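Local coordinates for protein superoxide dismutase [Fe] (Sulfolobus acidocaldarius, PDB 1B06) that converts toxic superoxide radicals into hydrogen peroxide and oxygen, using one iron ion in each subunit, at residues His84-Asn89 against Glu201-Lys206; Ala106-Lys111 against Gly145-Met150; Glu173-Leu178 against Gly185-Ala190. One frame throughout, in Å; residues are numbered along the deposited sequence.

Overall arrangement
From the N terminus the chain builds the alpha-hairpin of helices 27-57 and 67-89. Contact 1 begins at the end of the second helix and closes the longest loop, reaching forward to helix 197-205 and so joining hairpin to C-terminal domain. Contacts 2 and 3 nest inside that loop, in series. Contact 2 packs helix 103-113 on strand 147-153, while contact 3 folds the segment after strand 165-170 onto helix 184-191. Contact 1 touches both others: leucines meet on the contact 2 side; on the contact 3 side the Tyr87 and Tyr187 hydroxyls probably hydrogen-bond, and both share the iron and its water. Contacts 2 and 3 stay about 10 Å apart at their nearest atoms.

Contact 1. Residues His84-Asn89 against Glu201-Lys206. With FE (Fe (III) ion), chain G.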
loop_
_atom_site.group_PDB
_atom_site.type_symbol
_atom_site.label_atom_id
_atom_site.label_comp_id
_atom_site.label_asym_id
_atom_site.label_seq_id
_atom_site.Cartn_x
_atom_site.Cartn_y
_atom_site.Cartn_z
ATOM N N HIS A 84 -18.756 -5.279 3.652
ATOM C CA HIS A 84 -20.054 -4.632 3.533
ATOM C C HIS A 84 -21.123 -5.515 4.167
ATOM O O HIS A 84 -22.077 -5.020 4.764
ATOM C CB HIS A 84 -20.388 -4.367 2.065
ATOM C CG HIS A 84 -19.814 -3.087 1.552
ATOM N ND1 HIS A 84 -18.549 -3.005 1.015
ATOM C CD2 HIS A 84 -20.301 -1.825 1.563
ATOM C CE1 HIS A 84 -18.279 -1.747 0.721
ATOM N NE2 HIS A 84 -19.326 -1.010 1.044
ATOM N N ALA A 85 -20.945 -6.826 4.047
ATOM C CA ALA A 85 -21.884 -7.780 4.615
ATOM C C ALA A 85 -21.923 -7.635 6.134
ATOM O O ALA A 85 -22.982 -7.742 6.749
ATOM C CB ALA A 85 -21.485 -9.191 4.232
ATOM N N ILE A 86 -20.770 -7.397 6.746
ATOM C CA ILE A 86 -20.721 -7.222 8.194
ATOM C C ILE A 86 -21.332 -5.866 8.560
ATOM O O ILE A 86 -22.108 -5.752 9.510
ATOM C CB ILE A 86 -19.270 -7.257 8.712
ATOM C CG1 ILE A 86 -18.668 -8.643 8.482
ATOM C CG2 ILE A 86 -19.237 -6.917 10.193
ATOM C CD1 ILE A 86 -17.150 -8.666 8.533
ATOM N N TYR A 87 -20.968 -4.849 7.785
ATOM C CA TYR A 87 -21.428 -3.478 7.978
ATOM C C TYR A 87 -22.953 -3.360 8.085
ATOM O O TYR A 87 -23.464 -2.733 9.017
ATOM C CB TYR A 87 -20.904 -2.623 6.822
ATOM C CG TYR A 87 -21.262 -1.153 6.855
ATOM C CD1 TYR A 87 -20.969 -0.359 7.963
ATOM C CD2 TYR A 87 -21.844 -0.544 5.746
ATOM C CE1 TYR A 87 -21.247 1.022 7.960
ATOM C CE2 TYR A 87 -22.125 0.824 5.728
ATOM C CZ TYR A 87 -21.825 1.602 6.833
ATOM O OH TYR A 87 -22.099 2.951 6.800
ATOM N N TRP A 88 -23.677 -3.967 7.145
ATOM C CA TRP A 88 -25.138 -3.909 7.157
ATOM C C TRP A 88 -25.710 -4.516 8.433
ATOM O O TRP A 88 -26.639 -3.974 9.022
ATOM C CB TRP A 88 -25.738 -4.649 5.959
ATOM C CG TRP A 88 -25.225 -4.216 4.612
ATOM C CD1 TRP A 88 -24.836 -5.032 3.592
ATOM C CD2 TRP A 88 -25.059 -2.872 4.136
ATOM N NE1 TRP A 88 -24.438 -4.287 2.510
ATOM C CE2 TRP A 88 -24.564 -2.958 2.813
ATOM C CE3 TRP A 88 -25.280 -1.606 4.693
ATOM C CZ2 TRP A 88 -24.283 -1.823 2.038
ATOM C CZ3 TRP A 88 -25.001 -0.475 3.920
ATOM C CH2 TRP A 88 -24.509 -0.596 2.606
ATOM N N ASN A 89 -25.151 -5.644 8.856
ATOM C CA ASN A 89 -25.617 -6.330 10.052
ATOM C C ASN A 89 -25.143 -5.667 11.338
ATOM O O ASN A 89 -25.727 -5.875 12.405
ATOM C CB ASN A 89 -25.149 -7.782 10.036
ATOM C CG ASN A 89 -25.926 -8.625 9.055
ATOM O OD1 ASN A 89 -27.146 -8.700 9.122
ATOM N ND2 ASN A 89 -25.222 -9.265 8.133
ATOM N N GLU A 201 -22.129 -7.934 20.116
ATOM C CA GLU A 201 -21.984 -8.856 21.237
ATOM C C GLU A 201 -22.049 -10.301 20.761
ATOM O O GLU A 201 -21.347 -11.169 21.282
ATOM C CB GLU A 201 -23.074 -8.612 22.283
ATOM C CG GLU A 201 -23.142 -9.688 23.368
ATOM C CD GLU A 201 -21.991 -9.610 24.363
ATOM O OE1 GLU A 201 -21.089 -8.771 24.178
ATOM O OE2 GLU A 201 -21.987 -10.389 25.338
ATOM N N LYS A 202 -22.896 -10.558 19.769
ATOM C CA LYS A 202 -23.044 -11.901 19.215
ATOM C C LYS A 202 -21.746 -12.369 18.571
ATOM O O LYS A 202 -21.353 -13.523 18.710
ATOM C CB LYS A 202 -24.153 -11.922 18.166
ATOM C CG LYS A 202 -25.395 -12.682 18.590
ATOM C CD LYS A 202 -26.614 -12.223 17.806
ATOM C CE LYS A 202 -27.869 -12.238 18.669
ATOM N NZ LYS A 202 -28.801 -11.129 18.313
ATOM N N ARG A 203 -21.085 -11.465 17.857
ATOM C CA ARG A 203 -19.832 -11.793 17.195
ATOM C C ARG A 203 -18.763 -12.130 18.227
ATOM O O ARG A 203 -18.021 -13.096 18.064
ATOM C CB ARG A 203 -19.388 -10.619 16.315
ATOM C CG ARG A 203 -20.435 -10.226 15.286
ATOM C CD ARG A 203 -19.888 -9.321 14.198
ATOM N NE ARG A 203 -19.921 -9.994 12.905
ATOM C CZ ARG A 203 -20.860 -9.810 11.984
ATOM N NH1 ARG A 203 -21.857 -8.966 12.203
ATOM N NH2 ARG A 203 -20.806 -10.478 10.844
ATOM N N LEU A 204 -18.697 -11.347 19.299
ATOM C CA LEU A 204 -17.711 -11.583 20.353
ATOM C C LEU A 204 -17.933 -12.923 21.045
ATOM O O LEU A 204 -16.988 -13.684 21.252
ATOM C CB LEU A 204 -17.758 -10.464 21.399
ATOM C CG LEU A 204 -16.779 -10.612 22.570
ATOM C CD1 LEU A 204 -15.349 -10.455 22.075
ATOM C CD2 LEU A 204 -17.093 -9.574 23.626
ATOM N N GLN A 205 -19.186 -13.207 21.399
ATOM C CA GLN A 205 -19.531 -14.457 22.076
ATOM C C GLN A 205 -19.076 -15.678 21.288
ATOM O O GLN A 205 -18.793 -16.728 21.863
ATOM C CB GLN A 205 -21.044 -14.534 22.315
ATOM C CG GLN A 205 -21.535 -13.692 23.492
ATOM C CD GLN A 205 -20.956 -14.138 24.829
ATOM O OE1 GLN A 205 -20.605 -15.301 25.009
ATOM N NE2 GLN A 205 -20.856 -13.209 25.773
ATOM N N LYS A 206 -18.999 -15.529 19.970
ATOM C CA LYS A 206 -18.578 -16.607 19.084
ATOM C C LYS A 206 -17.121 -17.027 19.298
ATOM O O LYS A 206 -16.753 -18.163 19.004
ATOM C CB LYS A 206 -18.759 -16.178 17.629
ATOM C CG LYS A 206 -19.697 -17.051 16.830
ATOM C CD LYS A 206 -20.040 -16.400 15.498
ATOM C CE LYS A 206 -21.190 -15.403 15.643
ATOM N NZ LYS A 206 -21.534 -14.708 14.361
HETATM FE FE FE G . -18.934 1.139 1.241
HETATM O O HOH W 1 -16.889 0.774 1.182
#
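Arg203 starts out with CG anti to its own carbonyl carbon, runs on nearly extended, and then bends at chi3 (115°), which brings its guanidinium over the side chain of Ile86. Ile86 answers with CG2 set anti to its backbone N, and that methyl sits over the centre of the flat group, 3.8 Å from Arg203 CZ. The other branch of the isoleucine reaches one corner, where Ile86 CG1 lies 3.7 Å from Arg203 NH2. Asn89 comes in at the edge instead, close to the guanidinium plane, with its CB 4.1 Å from Arg203 NH1. The touch is thus an apolar one on the face of a charged group, and the charge is met elsewhere: NH1 makes a salt bridge to Asp199, one turn back on the same helix. What is joined here is the second helix of the alpha-hairpin and the last helix of the C-terminal domain, the two halves of the iron/manganese superoxide dismutase fold. Ile86 also rests on Ile168 of strand 165-170, and on Glu162 of the second subunit. On the helix of Ile86, His84 reaches the metal, its NE2 2.2 Å from the iron, whose coordination His33, Asp170, His174 and a water complete. Asn89 ND2 turns back to Ala85 O at 3.0 Å, a weak bond bent to 126°. On the facing helix Gln205 NE2 makes a nearly straight bond (173°) of 3.1 Å to Glu201 OE2, meeting it from above the carboxylate plane.

Contact 2. Residues Ala106-Lys111 against Gly145-Met150; sequences ADLIDK and GNLQIM. Unlike the reference sequence in segment 106-111: Asp110 (reference Asn).
Leu147 reaches across from its strand to Leu108 and Ile109 on the helix. Its CB leaves the backbone toward the helix but stops short of it. CG, anti to the carbonyl carbon (chi1 -75°), is closer, 4.3 Å from Leu108 CB. There the side chain forks. CD1 does most of the touching, wedging between neighbouring helix residues: Leu147 CD1 lies 3.6 Å from Leu108 CB and 4.1 Å from Ile109 CG1, Ile109 and Leu147 crossing at about a right angle. CD2 keeps looser company, with Leu108 CD1 4.5 Å from Leu147 CD2. Around this apolar cluster, Tyr140 of the next strand touches both leucines and Leu105 touches Leu147, while Phe119 of helix 116-129 backs Ile109. Polar bonds one turn further along the helix fix the strand end: Gln112 takes both Leu147 N and Gly145 O through its amide, and the Tyr113 hydroxyl bonds Leu147 O. On the helix surface Lys111 NZ makes a salt bridge of 2.8 Å to Asp107 OD2, on that oxygen's syn lone pair. Gly145 adopts a positive phi of 90°, where a CB would be jammed against the preceding carbonyl, and with Asn146 it faces Asp141 in a G1 beta bulge. The whole is a helix laid by apolar side chains on the three-stranded antiparallel sheet of the C-terminal domain, at the turn end of the hairpin 134-140/147-153.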
loop_
_atom_site.group_PDB
_atom_site.type_symbol
_atom_site.label_atom_id
_atom_site.label_comp_id
_atom_site.label_asym_id
_atom_site.label_seq_id
_atom_site.Cartn_x
_atom_site.Cartn_y
_atom_site.Cartn_z
ATOM N N ALA A 106 -19.349 -4.997 26.731
ATOM C CA ALA A 106 -19.336 -3.818 27.591
ATOM C C ALA A 106 -18.320 -3.995 28.715
ATOM O O ALA A 106 -17.689 -3.035 29.144
ATOM C CB ALA A 106 -20.727 -3.568 28.169
ATOM N N ASP A 107 -18.162 -5.227 29.181
ATOM C CA ASP A 107 -17.220 -5.520 30.254
ATOM C C ASP A 107 -15.772 -5.375 29.791
ATOM O O ASP A 107 -14.940 -4.825 30.507
ATOM C CB ASP A 107 -17.455 -6.934 30.785
ATOM C CG ASP A 107 -16.417 -7.351 31.792
ATOM O OD1 ASP A 107 -16.323 -6.690 32.849
ATOM O OD2 ASP A 107 -15.697 -8.336 31.525
ATOM N N LEU A 108 -15.476 -5.870 28.593
ATOM C CA LEU A 108 -14.124 -5.785 28.049
ATOM C C LEU A 108 -13.758 -4.337 27.747
ATOM O O LEU A 108 -12.624 -3.921 27.966
ATOM C CB LEU A 108 -14.002 -6.628 26.773
ATOM C CG LEU A 108 -13.922 -8.149 26.963
ATOM C CD1 LEU A 108 -13.507 -8.825 25.658
ATOM C CD2 LEU A 108 -12.931 -8.468 28.068
ATOM N N ILE A 109 -14.716 -3.570 27.237
ATOM C CA ILE A 109 -14.467 -2.165 26.926
ATOM C C ILE A 109 -14.142 -1.375 28.204
ATOM O O ILE A 109 -13.284 -0.486 28.196
ATOM C CB ILE A 109 -15.687 -1.526 26.208
ATOM C CG1 ILE A 109 -15.632 -1.850 24.715
ATOM C CG2 ILE A 109 -15.690 -0.012 26.395
ATOM C CD1 ILE A 109 -16.964 -1.712 24.002
ATOM N N ASP A 110 -14.816 -1.709 29.301
ATOM C CA ASP A 110 -14.580 -1.022 30.564
ATOM C C ASP A 110 -13.197 -1.346 31.117
ATOM O O ASP A 110 -12.501 -0.471 31.626
ATOM C CB ASP A 110 -15.643 -1.417 31.588
ATOM C CG ASP A 110 -16.930 -0.630 31.429
ATOM O OD1 ASP A 110 -16.939 0.390 30.704
ATOM O OD2 ASP A 110 -17.941 -1.041 32.033
ATOM N N LYS A 111 -12.801 -2.606 31.000
ATOM C CA LYS A 111 -11.509 -3.048 31.499
ATOM C C LYS A 111 -10.322 -2.521 30.694
ATOM O O LYS A 111 -9.253 -2.256 31.251
ATOM C CB LYS A 111 -11.462 -4.572 31.517
ATOM C CG LYS A 111 -12.511 -5.210 32.392
ATOM C CD LYS A 111 -12.156 -6.649 32.674
ATOM C CE LYS A 111 -13.293 -7.368 33.371
ATOM N NZ LYS A 111 -13.356 -8.802 32.971
ATOM N N GLY A 145 -6.354 -11.248 23.999
ATOM C CA GLY A 145 -7.611 -10.952 24.657
ATOM C C GLY A 145 -7.954 -9.482 24.505
ATOM O O GLY A 145 -8.921 -8.995 25.095
ATOM N N ASN A 146 -7.163 -8.772 23.704
ATOM C CA ASN A 146 -7.390 -7.346 23.485
ATOM C C ASN A 146 -8.392 -7.069 22.384
ATOM O O ASN A 146 -8.505 -7.827 21.424
ATOM C CB ASN A 146 -6.086 -6.636 23.105
ATOM C CG ASN A 146 -5.105 -6.541 24.253
ATOM O OD1 ASN A 146 -5.479 -6.629 25.418
ATOM N ND2 ASN A 146 -3.831 -6.359 23.922
ATOM N N LEU A 147 -9.118 -5.969 22.539
ATOM C CA LEU A 147 -10.072 -5.515 21.540
ATOM C C LEU A 147 -9.228 -4.476 20.794
ATOM O O LEU A 147 -9.085 -3.334 21.240
ATOM C CB LEU A 147 -11.280 -4.857 22.214
ATOM C CG LEU A 147 -12.288 -5.798 22.871
ATOM C CD1 LEU A 147 -13.276 -4.993 23.688
ATOM C CD2 LEU A 147 -13.009 -6.591 21.806
ATOM N N GLN A 148 -8.653 -4.884 19.670
ATOM C CA GLN A 148 -7.772 -4.011 18.903
ATOM C C GLN A 148 -8.425 -3.118 17.856
ATOM O O GLN A 148 -9.118 -3.599 16.960
ATOM C CB GLN A 148 -6.682 -4.862 18.242
ATOM C CG GLN A 148 -5.639 -4.063 17.500
ATOM C CD GLN A 148 -4.742 -3.274 18.427
ATOM O OE1 GLN A 148 -4.171 -3.818 19.372
ATOM N NE2 GLN A 148 -4.612 -1.980 18.161
ATOM N N ILE A 149 -8.187 -1.815 17.972
ATOM C CA ILE A 149 -8.714 -0.847 17.015
ATOM C C ILE A 149 -7.743 -0.769 15.843
ATOM O O ILE A 149 -6.532 -0.866 16.033
ATOM C CB ILE A 149 -8.806 0.570 17.615
ATOM C CG1 ILE A 149 -9.903 0.637 18.675
ATOM C CG2 ILE A 149 -9.094 1.580 16.509
ATOM C CD1 ILE A 149 -9.936 1.963 19.412
ATOM N N MET A 150 -8.262 -0.587 14.634
ATOM C CA MET A 150 -7.394 -0.479 13.470
ATOM C C MET A 150 -8.053 0.278 12.324
ATOM O O MET A 150 -9.260 0.177 12.106
ATOM C CB MET A 150 -6.969 -1.877 12.991
ATOM C CG MET A 150 -5.951 -1.878 11.840
ATOM S SD MET A 150 -4.400 -0.987 12.190
ATOM C CE MET A 150 -3.885 -1.823 13.660
#

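Contact 3. Residues Glu173-Leu178 against Gly185-Ala190. With FE (Fe (III) ion), chain G.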
loop_
_atom_site.group_PDB
_atom_site.type_symbol
_atom_site.label_atom_id
_atom_site.label_comp_id
_atom_site.label_asym_id
_atom_site.label_seq_id
_atom_site.Cartn_x
_atom_site.Cartn_y
_atom_site.Cartn_z
ATOM N N GLU A 173 -15.791 7.506 0.804
ATOM C CA GLU A 173 -16.633 8.687 0.623
ATOM C C GLU A 173 -18.073 8.384 0.200
ATOM O O GLU A 173 -18.985 9.132 0.551
ATOM C CB GLU A 173 -15.982 9.639 -0.380
ATOM C CG GLU A 173 -14.724 10.277 0.158
ATOM C CD GLU A 173 -13.985 11.079 -0.878
ATOM O OE1 GLU A 173 -13.879 10.619 -2.036
ATOM O OE2 GLU A 173 -13.500 12.175 -0.532
ATOM N N HIS A 174 -18.281 7.293 -0.539
ATOM C CA HIS A 174 -19.624 6.929 -0.990
ATOM C C HIS A 174 -20.557 6.563 0.169
ATOM O O HIS A 174 -21.777 6.489 0.006
ATOM C CB HIS A 174 -19.555 5.769 -1.990
ATOM C CG HIS A 174 -19.144 4.458 -1.387
ATOM N ND1 HIS A 174 -18.046 3.750 -1.829
ATOM C CD2 HIS A 174 -19.709 3.702 -0.416
ATOM C CE1 HIS A 174 -17.953 2.617 -1.157
ATOM N NE2 HIS A 174 -18.951 2.563 -0.294
ATOM N N ALA A 175 -19.983 6.343 1.344
ATOM C CA ALA A 175 -20.781 5.981 2.502
ATOM C C ALA A 175 -21.492 7.164 3.152
ATOM O O ALA A 175 -22.401 6.968 3.954
ATOM C CB ALA A 175 -19.905 5.290 3.528
ATOM N N TYR A 176 -21.099 8.386 2.806
ATOM C CA TYR A 176 -21.702 9.562 3.424
ATOM C C TYR A 176 -21.750 10.834 2.589
ATOM O O TYR A 176 -22.425 11.782 2.976
ATOM C CB TYR A 176 -20.951 9.892 4.715
ATOM C CG TYR A 176 -19.489 10.214 4.474
ATOM C CD1 TYR A 176 -19.094 11.482 4.033
ATOM C CD2 TYR A 176 -18.501 9.243 4.654
ATOM C CE1 TYR A 176 -17.751 11.771 3.771
ATOM C CE2 TYR A 176 -17.154 9.521 4.398
ATOM C CZ TYR A 176 -16.786 10.785 3.955
ATOM O OH TYR A 176 -15.464 11.060 3.683
ATOM N N TYR A 177 -21.049 10.865 1.458
ATOM C CA TYR A 177 -20.991 12.080 0.648
ATOM C C TYR A 177 -22.290 12.749 0.229
ATOM O O TYR A 177 -22.424 13.964 0.354
ATOM C CB TYR A 177 -20.112 11.870 -0.589
ATOM C CG TYR A 177 -19.189 13.046 -0.821
ATOM C CD1 TYR A 177 -17.958 13.136 -0.161
ATOM C CD2 TYR A 177 -19.579 14.109 -1.635
ATOM C CE1 TYR A 177 -17.145 14.260 -0.304
ATOM C CE2 TYR A 177 -18.779 15.232 -1.782
ATOM C CZ TYR A 177 -17.564 15.305 -1.114
ATOM O OH TYR A 177 -16.785 16.432 -1.249
ATOM N N LEU A 178 -23.241 11.975 -0.272
ATOM C CA LEU A 178 -24.514 12.531 -0.710
ATOM C C LEU A 178 -25.196 13.365 0.375
ATOM O O LEU A 178 -25.837 14.372 0.087
ATOM C CB LEU A 178 -25.457 11.401 -1.138
ATOM C CG LEU A 178 -25.205 10.713 -2.480
ATOM C CD1 LEU A 178 -26.357 9.758 -2.770
ATOM C CD2 LEU A 178 -25.070 11.748 -3.587
ATOM N N GLY A 185 -16.479 13.765 9.792
ATOM C CA GLY A 185 -16.624 13.766 11.239
ATOM C C GLY A 185 -18.075 13.778 11.679
ATOM O O GLY A 185 -18.431 13.126 12.656
ATOM N N ASP A 186 -18.910 14.528 10.959
ATOM C CA ASP A 186 -20.336 14.613 11.258
ATOM C C ASP A 186 -20.986 13.254 11.035
ATOM O O ASP A 186 -21.863 12.851 11.794
ATOM C CB ASP A 186 -21.009 15.644 10.348
ATOM C CG ASP A 186 -20.611 17.063 10.684
ATOM O OD1 ASP A 186 -19.564 17.254 11.340
ATOM O OD2 ASP A 186 -21.350 17.987 10.292
ATOM N N TYR A 187 -20.557 12.559 9.983
ATOM C CA TYR A 187 -21.094 11.242 9.653
ATOM C C TYR A 187 -20.752 10.248 10.758
ATOM O O TYR A 187 -21.600 9.458 11.177
ATOM C CB TYR A 187 -20.522 10.770 8.307
ATOM C CG TYR A 187 -20.492 9.268 8.101
ATOM C CD1 TYR A 187 -21.672 8.531 7.984
ATOM C CD2 TYR A 187 -19.278 8.584 7.998
ATOM C CE1 TYR A 187 -21.644 7.144 7.766
ATOM C CE2 TYR A 187 -19.237 7.200 7.780
ATOM C CZ TYR A 187 -20.421 6.487 7.665
ATOM O OH TYR A 187 -20.377 5.123 7.457
ATOM N N LEU A 188 -19.513 10.298 11.240
ATOM C CA LEU A 188 -19.080 9.388 12.296
ATOM C C LEU A 188 -19.881 9.590 13.583
ATOM O O LEU A 188 -20.189 8.629 14.287
ATOM C CB LEU A 188 -17.585 9.566 12.574
ATOM C CG LEU A 188 -16.661 9.089 11.449
ATOM C CD1 LEU A 188 -15.248 9.639 11.665
ATOM C CD2 LEU A 188 -16.663 7.562 11.402
ATOM N N ASN A 189 -20.218 10.838 13.891
ATOM C CA ASN A 189 -21.002 11.129 15.082
ATOM C C ASN A 189 -22.419 10.579 14.926
ATOM O O ASN A 189 -23.013 10.090 15.884
ATOM C CB ASN A 189 -21.060 12.633 15.321
ATOM C CG ASN A 189 -19.894 13.128 16.140
ATOM O OD1 ASN A 189 -19.310 12.371 16.914
ATOM N ND2 ASN A 189 -19.544 14.400 15.975
ATOM N N ALA A 190 -22.959 10.654 13.715
ATOM C CA ALA A 190 -24.304 10.150 13.453
ATOM C C ALA A 190 -24.350 8.626 13.513
ATOM O O ALA A 190 -25.295 8.044 14.051
ATOM C CB ALA A 190 -24.782 10.614 12.085
HETATM FE FE FE G . -18.934 1.139 1.241
HETATM O O HOH W 1 -16.889 0.774 1.182
#
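Ala175 and Tyr176 meet Tyr187 of helix 184-191, and the approach to them begins at Glu173. Its carbonyl O takes two backbone bonds: Tyr176 N, at 3.2 Å, closes the 3-10 turn, and Tyr177 N adds an alpha-type i+4 bond of 2.8 Å. The same oxygen lies over the centre of one face of the Tyr176 ring. His174 follows and turns to the metal, its NE2 2.1 Å from the iron. Ala175 comes next, its CB 4.0 Å from Tyr187 OH, and the methyl also packs on His33 and Asp170. Tyr176, at the N-cap position of helix 177-180, carries most of the touch. Its CB sits over the face of the Tyr187 ring, a CH-pi contact 3.8 Å from the ring centroid and 25° off the normal; the nearest ring atom, Tyr187 CG, is 3.5 Å from Tyr176 CB. Because its chi1 is 61°, placing CG in the crowded position between N and C, the Tyr176 ring swings past: the planes lie at 27° and are slid apart, centroids 5.1 Å from each other. Tyr187 OH bonds Asp170 O and the Tyr87 hydroxyl. A phenylalanine here would keep the ring under Tyr176 CB but lose the hydroxyl, and would probably leave Asp170 O and Tyr87 OH each without this mate. Beyond the turn Tyr177 OH bonds His37 of the third subunit. Glu173 OE2 bonds His174 ND1 of that subunit and His174 ND1 its Glu173 OE2, the reciprocal glutamate-histidine bridge that links two metal sites across the dimer interface of iron/manganese superoxide dismutases.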